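Local coordinates for putative 2,5-diketo-D-gluconic acid reductase B (Sinorhizobium meliloti, PDB 3UP8), which probably reduces small carbonyl compounds with NADPH, for example methylglyoxal to hydroxyacetone, as a member of the aldo/keto reductase family, at residues E138-L143 / E166-L171; V234-L239 / V245-K250. All blocks are in the same frame, centred on the assembly; numbering follows the deposited sequence.

Contact 1 (E138-L143 / E166-L171); sequences ERIGAL and EEAARL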
ATOM      1  N   GLU A 138      22.275  -3.138   6.403  1.00 15.35           N
ATOM      2  CA  GLU A 138      22.439  -4.266   5.482  1.00 15.95           C
ATOM      3  C   GLU A 138      21.193  -4.417   4.587  1.00 15.49           C
ATOM      4  O   GLU A 138      21.314  -4.653   3.396  1.00 15.65           O
ATOM      5  CB  GLU A 138      22.709  -5.574   6.233  1.00 16.00           C
ATOM      6  CG  GLU A 138      23.000  -6.762   5.309  1.00 16.71           C
ATOM      7  CD  GLU A 138      23.380  -8.047   6.058  1.00 19.06           C
ATOM      8  OE1 GLU A 138      23.865  -7.966   7.212  1.00 18.50           O
ATOM      9  OE2 GLU A 138      23.177  -9.152   5.492  1.00 18.11           O
ATOM     10  N   ARG A 139      20.003  -4.268   5.164  1.00 15.60           N
ATOM     11  CA  ARG A 139      18.752  -4.379   4.388  1.00 15.44           C
ATOM     12  C   ARG A 139      18.621  -3.200   3.445  1.00 15.21           C
ATOM     13  O   ARG A 139      18.266  -3.359   2.287  1.00 14.70           O
ATOM     14  CB  ARG A 139      17.540  -4.433   5.312  1.00 15.30           C
ATOM     15  CG  ARG A 139      17.564  -5.609   6.255  1.00 16.77           C
ATOM     16  CD  ARG A 139      16.427  -5.495   7.255  1.00 20.70           C
ATOM     17  NE  ARG A 139      16.885  -5.051   8.562  1.00 21.00           N
ATOM     18  CZ  ARG A 139      16.082  -4.661   9.545  1.00 23.21           C
ATOM     19  NH1 ARG A 139      14.764  -4.628   9.371  1.00 22.76           N
ATOM     20  NH2 ARG A 139      16.605  -4.279  10.701  1.00 23.35           N
ATOM     21  N   ILE A 140      18.926  -2.012   3.953  1.00 14.96           N
ATOM     22  CA  ILE A 140      18.821  -0.796   3.156  1.00 14.53           C
ATOM     23  C   ILE A 140      19.865  -0.856   2.045  1.00 13.99           C
ATOM     24  O   ILE A 140      19.586  -0.454   0.906  1.00 13.30           O
ATOM     25  CB  ILE A 140      19.007   0.483   4.036  1.00 14.37           C
ATOM     26  CG1 ILE A 140      17.854   0.659   5.045  1.00 15.33           C
ATOM     27  CG2 ILE A 140      19.185   1.718   3.182  1.00 15.20           C
ATOM     28  CD1 ILE A 140      16.466   0.951   4.444  1.00 17.32           C
ATOM     29  N   GLY A 141      21.058  -1.369   2.373  1.00 13.09           N
ATOM     30  CA  GLY A 141      22.105  -1.564   1.361  1.00 13.80           C
ATOM     31  C   GLY A 141      21.647  -2.461   0.209  1.00 13.62           C
ATOM     32  O   GLY A 141      21.917  -2.177  -0.969  1.00 12.80           O
ATOM     33  N   ALA A 142      20.987  -3.562   0.561  1.00 13.34           N
ATOM     34  CA  ALA A 142      20.470  -4.500  -0.443  1.00 13.19           C
ATOM     35  C   ALA A 142      19.355  -3.867  -1.279  1.00 13.52           C
ATOM     36  O   ALA A 142      19.322  -4.078  -2.485  1.00 13.54           O
ATOM     37  CB  ALA A 142      20.000  -5.760   0.200  1.00 12.52           C
ATOM     38  N   LEU A 143      18.471  -3.072  -0.655  1.00 14.29           N
ATOM     39  CA  LEU A 143      17.466  -2.314  -1.425  1.00 14.67           C
ATOM     40  C   LEU A 143      18.121  -1.435  -2.475  1.00 14.97           C
ATOM     41  O   LEU A 143      17.713  -1.432  -3.644  1.00 14.34           O
ATOM     42  CB  LEU A 143      16.599  -1.417  -0.527  1.00 14.72           C
ATOM     43  CG  LEU A 143      15.371  -1.976   0.182  1.00 15.44           C
ATOM     44  CD1 LEU A 143      14.809  -0.857   1.090  1.00 10.88           C
ATOM     45  CD2 LEU A 143      14.306  -2.488  -0.807  1.00 15.05           C
ATOM     46  N   GLU A 166      12.989   7.588   9.983  1.00 17.36           N
ATOM     47  CA  GLU A 166      14.090   8.548   9.981  1.00 17.89           C
ATOM     48  C   GLU A 166      15.395   7.814   9.716  1.00 17.44           C
ATOM     49  O   GLU A 166      16.211   8.282   8.920  1.00 16.68           O
ATOM     50  CB  GLU A 166      14.132   9.345  11.294  1.00 19.04           C
ATOM     51  CG  GLU A 166      13.007  10.392  11.391  1.00 24.75           C
ATOM     52  CD  GLU A 166      12.664  10.825  12.827  1.00 33.64           C
ATOM     53  OE1 GLU A 166      13.481  10.608  13.764  1.00 36.59           O
ATOM     54  OE2 GLU A 166      11.557  11.391  13.016  1.00 37.55           O
ATOM     55  N   GLU A 167      15.570   6.657  10.360  1.00 16.89           N
ATOM     56  CA  GLU A 167      16.775   5.847  10.172  1.00 16.87           C
ATOM     57  C   GLU A 167      16.894   5.357   8.725  1.00 15.62           C
ATOM     58  O   GLU A 167      17.949   5.473   8.123  1.00 14.81           O
ATOM     59  CB  GLU A 167      16.840   4.662  11.159  1.00 16.97           C
ATOM     60  CG  GLU A 167      18.020   3.708  10.892  1.00 19.80           C
ATOM     61  CD  GLU A 167      18.095   2.514  11.839  1.00 24.81           C
ATOM     62  OE1 GLU A 167      17.049   1.907  12.161  1.00 25.94           O
ATOM     63  OE2 GLU A 167      19.223   2.164  12.244  1.00 26.18           O
ATOM     64  N   ALA A 168      15.806   4.825   8.172  1.00 14.52           N
ATOM     65  CA  ALA A 168      15.820   4.380   6.768  1.00 13.99           C
ATOM     66  C   ALA A 168      16.179   5.494   5.781  1.00 13.96           C
ATOM     67  O   ALA A 168      17.033   5.307   4.916  1.00 13.94           O
ATOM     68  CB  ALA A 168      14.496   3.695   6.393  1.00 13.20           C
ATOM     69  N   ALA A 169      15.558   6.663   5.931  1.00 14.29           N
ATOM     70  CA  ALA A 169      15.865   7.818   5.084  1.00 14.15           C
ATOM     71  C   ALA A 169      17.337   8.238   5.200  1.00 14.59           C
ATOM     72  O   ALA A 169      17.984   8.563   4.198  1.00 14.47           O
ATOM     73  CB  ALA A 169      14.923   9.005   5.431  1.00 14.24           C
ATOM     74  N   ARG A 170      17.856   8.225   6.425  1.00 14.69           N
ATOM     75  CA  ARG A 170      19.267   8.573   6.688  1.00 15.40           C
ATOM     76  C   ARG A 170      20.279   7.581   6.080  1.00 14.71           C
ATOM     77  O   ARG A 170      21.298   7.992   5.530  1.00 14.84           O
ATOM     78  CB  ARG A 170      19.497   8.705   8.204  1.00 16.10           C
ATOM     79  CG  ARG A 170      20.937   9.117   8.612  1.00 17.92           C
ATOM     80  CD  ARG A 170      21.028   9.505  10.102  1.00 16.67           C
ATOM     81  NE  ARG A 170      20.254   8.644  11.009  1.00 15.10           N
ATOM     82  CZ  ARG A 170      20.606   7.423  11.417  1.00 17.15           C
ATOM     83  NH1 ARG A 170      21.733   6.844  10.993  1.00 17.42           N
ATOM     84  NH2 ARG A 170      19.812   6.757  12.238  1.00 17.94           N
ATOM     85  N   LEU A 171      20.014   6.286   6.203  1.00 13.69           N
ATOM     86  CA  LEU A 171      20.959   5.263   5.723  1.00 14.34           C
ATOM     87  C   LEU A 171      20.906   5.007   4.211  1.00 14.25           C
ATOM     88  O   LEU A 171      21.827   4.406   3.654  1.00 14.33           O
ATOM     89  CB  LEU A 171      20.733   3.943   6.464  1.00 13.81           C
ATOM     90  CG  LEU A 171      21.029   3.949   7.962  1.00 15.29           C
ATOM     91  CD1 LEU A 171      20.551   2.657   8.603  1.00 13.33           C
ATOM     92  CD2 LEU A 171      22.533   4.186   8.227  1.00 13.72           C
TER

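Contact 2 (V234-L239 / V245-K250); sequences VALRWL and VIVLSK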
ATOM      1  N   VAL A 234     -16.787   5.725   1.773  1.00 23.87           N
ATOM      2  CA  VAL A 234     -16.476   6.833   2.673  1.00 22.87           C
ATOM      3  C   VAL A 234     -15.097   6.667   3.337  1.00 22.39           C
ATOM      4  O   VAL A 234     -14.325   7.624   3.435  1.00 21.92           O
ATOM      5  CB  VAL A 234     -17.578   7.018   3.739  1.00 23.26           C
ATOM      6  CG1 VAL A 234     -17.170   8.049   4.777  1.00 22.55           C
ATOM      7  CG2 VAL A 234     -18.885   7.441   3.060  1.00 23.34           C
ATOM      8  N   ALA A 235     -14.791   5.454   3.784  1.00 21.90           N
ATOM      9  CA  ALA A 235     -13.504   5.205   4.445  1.00 21.75           C
ATOM     10  C   ALA A 235     -12.351   5.331   3.444  1.00 21.05           C
ATOM     11  O   ALA A 235     -11.339   5.959   3.741  1.00 21.42           O
ATOM     12  CB  ALA A 235     -13.499   3.842   5.118  1.00 21.89           C
ATOM     13  N   LEU A 236     -12.518   4.730   2.271  1.00 20.95           N
ATOM     14  CA  LEU A 236     -11.554   4.854   1.168  1.00 20.82           C
ATOM     15  C   LEU A 236     -11.345   6.301   0.752  1.00 20.62           C
ATOM     16  O   LEU A 236     -10.219   6.736   0.534  1.00 20.48           O
ATOM     17  CB  LEU A 236     -12.014   4.050  -0.043  1.00 20.81           C
ATOM     18  CG  LEU A 236     -11.992   2.523   0.053  1.00 21.07           C
ATOM     19  CD1 LEU A 236     -12.791   1.910  -1.096  1.00 20.45           C
ATOM     20  CD2 LEU A 236     -10.575   1.962   0.080  1.00 21.43           C
ATOM     21  N   ARG A 237     -12.435   7.052   0.640  1.00 20.30           N
ATOM     22  CA  ARG A 237     -12.335   8.459   0.294  1.00 19.98           C
ATOM     23  C   ARG A 237     -11.614   9.252   1.376  1.00 19.60           C
ATOM     24  O   ARG A 237     -10.803  10.111   1.063  1.00 19.52           O
ATOM     25  CB  ARG A 237     -13.718   9.059  -0.016  1.00 20.10           C
ATOM     26  CG  ARG A 237     -13.704  10.542  -0.380  1.00 19.85           C
ATOM     27  CD  ARG A 237     -13.076  10.786  -1.765  1.00 19.70           C
ATOM     28  NE  ARG A 237     -12.449  12.104  -1.858  1.00 21.24           N
ATOM     29  CZ  ARG A 237     -11.873  12.589  -2.959  1.00 23.43           C
ATOM     30  NH1 ARG A 237     -11.858  11.876  -4.085  1.00 21.48           N
ATOM     31  NH2 ARG A 237     -11.326  13.803  -2.942  1.00 23.23           N
ATOM     32  N   TRP A 238     -11.888   8.951   2.646  1.00 19.52           N
ATOM     33  CA  TRP A 238     -11.264   9.673   3.751  1.00 19.60           C
ATOM     34  C   TRP A 238      -9.739   9.515   3.704  1.00 19.72           C
ATOM     35  O   TRP A 238      -8.986  10.450   4.022  1.00 20.07           O
ATOM     36  CB  TRP A 238     -11.801   9.167   5.094  1.00 19.61           C
ATOM     37  CG  TRP A 238     -11.070   9.719   6.285  1.00 19.71           C
ATOM     38  CD1 TRP A 238     -11.171  10.989   6.791  1.00 22.27           C
ATOM     39  CD2 TRP A 238     -10.148   9.019   7.142  1.00 19.06           C
ATOM     40  NE1 TRP A 238     -10.349  11.131   7.891  1.00 21.85           N
ATOM     41  CE2 TRP A 238      -9.721   9.934   8.133  1.00 20.42           C
ATOM     42  CE3 TRP A 238      -9.641   7.710   7.165  1.00 20.87           C
ATOM     43  CZ2 TRP A 238      -8.811   9.580   9.150  1.00 20.79           C
ATOM     44  CZ3 TRP A 238      -8.724   7.356   8.181  1.00 19.67           C
ATOM     45  CH2 TRP A 238      -8.325   8.292   9.153  1.00 19.12           C
ATOM     46  N   LEU A 239      -9.294   8.321   3.314  1.00 19.28           N
ATOM     47  CA  LEU A 239      -7.861   8.063   3.124  1.00 19.46           C
ATOM     48  C   LEU A 239      -7.295   8.830   1.928  1.00 20.09           C
ATOM     49  O   LEU A 239      -6.343   9.597   2.051  1.00 20.10           O
ATOM     50  CB  LEU A 239      -7.627   6.552   2.965  1.00 19.27           C
ATOM     51  CG  LEU A 239      -7.974   5.737   4.224  1.00 16.66           C
ATOM     52  CD1 LEU A 239      -8.084   4.254   3.901  1.00 16.55           C
ATOM     53  CD2 LEU A 239      -6.933   5.967   5.305  1.00 17.52           C
ATOM     54  N   VAL A 245      -1.421  10.287   0.944  1.00 16.72           N
ATOM     55  CA  VAL A 245      -1.915   8.965   1.338  1.00 15.97           C
ATOM     56  C   VAL A 245      -2.377   8.183   0.126  1.00 15.77           C
ATOM     57  O   VAL A 245      -3.088   8.707  -0.736  1.00 16.03           O
ATOM     58  CB  VAL A 245      -3.052   9.039   2.383  1.00 16.09           C
ATOM     59  CG1 VAL A 245      -3.564   7.635   2.742  1.00 16.99           C
ATOM     60  CG2 VAL A 245      -2.590   9.776   3.620  1.00 15.66           C
ATOM     61  N   ILE A 246      -1.941   6.930   0.070  1.00 15.24           N
ATOM     62  CA  ILE A 246      -2.310   5.987  -0.963  1.00 15.36           C
ATOM     63  C   ILE A 246      -3.107   4.913  -0.239  1.00 15.61           C
ATOM     64  O   ILE A 246      -2.838   4.627   0.932  1.00 15.77           O
ATOM     65  CB  ILE A 246      -1.035   5.377  -1.589  1.00 15.07           C
ATOM     66  CG1 ILE A 246      -0.199   6.487  -2.234  1.00 14.95           C
ATOM     67  CG2 ILE A 246      -1.362   4.262  -2.579  1.00 15.12           C
ATOM     68  CD1 ILE A 246       1.307   6.348  -2.002  1.00 16.42           C
ATOM     69  N   VAL A 247      -4.086   4.321  -0.924  1.00 15.53           N
ATOM     70  CA  VAL A 247      -4.890   3.270  -0.312  1.00 15.97           C
ATOM     71  C   VAL A 247      -4.896   1.989  -1.171  1.00 16.80           C
ATOM     72  O   VAL A 247      -5.014   2.046  -2.389  1.00 16.36           O
ATOM     73  CB  VAL A 247      -6.338   3.793   0.033  1.00 16.38           C
ATOM     74  CG1 VAL A 247      -7.082   4.239  -1.230  1.00 17.04           C
ATOM     75  CG2 VAL A 247      -7.131   2.745   0.792  1.00 16.91           C
ATOM     76  N   LEU A 248      -4.732   0.847  -0.514  1.00 18.04           N
ATOM     77  CA  LEU A 248      -4.856  -0.471  -1.143  1.00 20.05           C
ATOM     78  C   LEU A 248      -6.221  -1.066  -0.810  1.00 22.23           C
ATOM     79  O   LEU A 248      -6.653  -1.023   0.333  1.00 22.86           O
ATOM     80  CB  LEU A 248      -3.753  -1.411  -0.637  1.00 18.85           C
ATOM     81  CG  LEU A 248      -2.315  -0.976  -0.967  1.00 17.95           C
ATOM     82  CD1 LEU A 248      -1.319  -1.968  -0.379  1.00 16.11           C
ATOM     83  CD2 LEU A 248      -2.120  -0.831  -2.471  1.00 14.24           C
ATOM     84  N   SER A 249      -6.909  -1.603  -1.803  1.00 24.58           N
ATOM     85  CA  SER A 249      -8.176  -2.256  -1.519  1.00 28.19           C
ATOM     86  C   SER A 249      -8.097  -3.739  -1.825  1.00 29.72           C
ATOM     87  O   SER A 249      -7.364  -4.160  -2.725  1.00 30.14           O
ATOM     88  CB  SER A 249      -9.330  -1.607  -2.276  1.00 27.79           C
ATOM     89  OG  SER A 249      -9.020  -1.453  -3.649  1.00 31.09           O
ATOM     90  N   LYS A 250      -8.827  -4.515  -1.035  1.00 32.10           N
ATOM     91  CA  LYS A 250      -9.011  -5.929  -1.286  1.00 34.61           C
ATOM     92  C   LYS A 250     -10.442  -6.126  -1.788  1.00 36.43           C
ATOM     93  O   LYS A 250     -11.425  -5.882  -1.075  1.00 36.73           O
ATOM     94  CB  LYS A 250      -8.714  -6.744  -0.024  1.00 34.78           C
ATOM     95  CG  LYS A 250      -8.771  -8.264  -0.217  1.00 36.08           C
ATOM     96  CD  LYS A 250     -10.090  -8.819   0.289  1.00 37.86           C
ATOM     97  CE  LYS A 250     -10.101 -10.329   0.283  1.00 39.84           C
ATOM     98  NZ  LYS A 250     -11.326 -10.834   0.951  1.00 40.29           N
TER

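Contact 1 (E138-L143 / E166-L171)
Leu171 N donates to Glu167 O at 2.9 Å in the last turn of helix 162-171, and Ile140 packs against this same Leu171. The two helices are neighbours on the outside of the (beta/alpha)8 barrel. They follow the consecutive strands 122-127 and 152-158. Ile140 carries the contact from helix 136-148. Its two branches take different partners. CG2 lies anti to the backbone N (CG1 itself has chi1 -66°) and rests against the backbone end of Leu171. It is 3.8 Å from Leu171 O, a van der Waals contact of a methyl with a carbonyl oxygen, and makes an apolar contact with Leu171 CB at 4.3 Å. The other branch runs through CG1, and a second bend of chi2 -66° carries CD1 to Ala168. There CD1 meets Ala168 CB at 3.9 Å. The small methyl of Ala168 lets the isoleucine reach the flank of helix 162-171. Ile140 also packs on Leu127 of strand 122-127, so it touches both the neighbouring helix and the barrel wall. Cut back to an alanine, Ile140 would lose CG2 and CD1, and this is likely to leave a gap beside Ala168 CB and the Leu171 carbonyl. Leu171 packs on Met136 and Ala137 as well, one turn back along the partner helix. Charge plays a smaller part. Arg139 turns to Pro130 O, which accepts a bond from its NH1. Its NH2 stays 6.4 Å from Glu167 OE1, so any attraction between the two is probably weak and long-range. The Ile140 carbonyl is also used, for its O accepts a bond from Asn144 ND2.

Contact 2 (V234-L239 / V245-K250)
Leu239 reaches from helix 231-240 to Val245 and Val247 of strand 245-249, touching them with CB and CD1. CB is 4.2 Å from Val245 CG1. CG stands further back, at chi1 -65°, anti to the carbonyl carbon. From there CD1 extends to Val247 CG2 at 3.6 Å, and the two side chains meet at about a right angle. The side chain also touches Ser205, Ala208 and Tyr183. Val247 CG2 is shared, since Leu236 CD2 also comes to 3.6 Å from it, one helical turn earlier. This methyl lies anti to the backbone N of Val247, which aims it at the two leucines. The helix covers the eighth strand of the (beta/alpha)8 barrel. It comes between strands 202-206 and 245-249, as part of a right-handed beta-alpha-beta crossover. The axes of the two short segments approach to 8.5 Å and run roughly antiparallel, at 151°. Val245, Val247 and Ser249 face the helix, while Ile246 and Leu248 face away. Near the end of the helix Val245 lies against the Leu239 carbonyl: its CB is 3.4 Å and its CG1 3.5 Å from Leu239 O. Ser249 CB touches Leu236 CD2 more loosely, and Ser249 OG makes a weak hydrogen bond to Gly38 O.

The two contacts lie on opposite sides of the chain's centre, with about 28 Å between their centres and no touch between them. They share no helix or strand, but they belong to the same barrel. Contact 1 joins two outer helices, far from the middle. Contact 2 joins an outer helix to a barrel strand, nearer the middle, and buries almost twice the surface. Both rely on apolar side chains, and in both a carbonyl oxygen lies against aliphatic carbons. Contact 1 is buried at Ile140 and Ala168 but has a partly exposed edge at Leu171; every touching residue of contact 2 is buried.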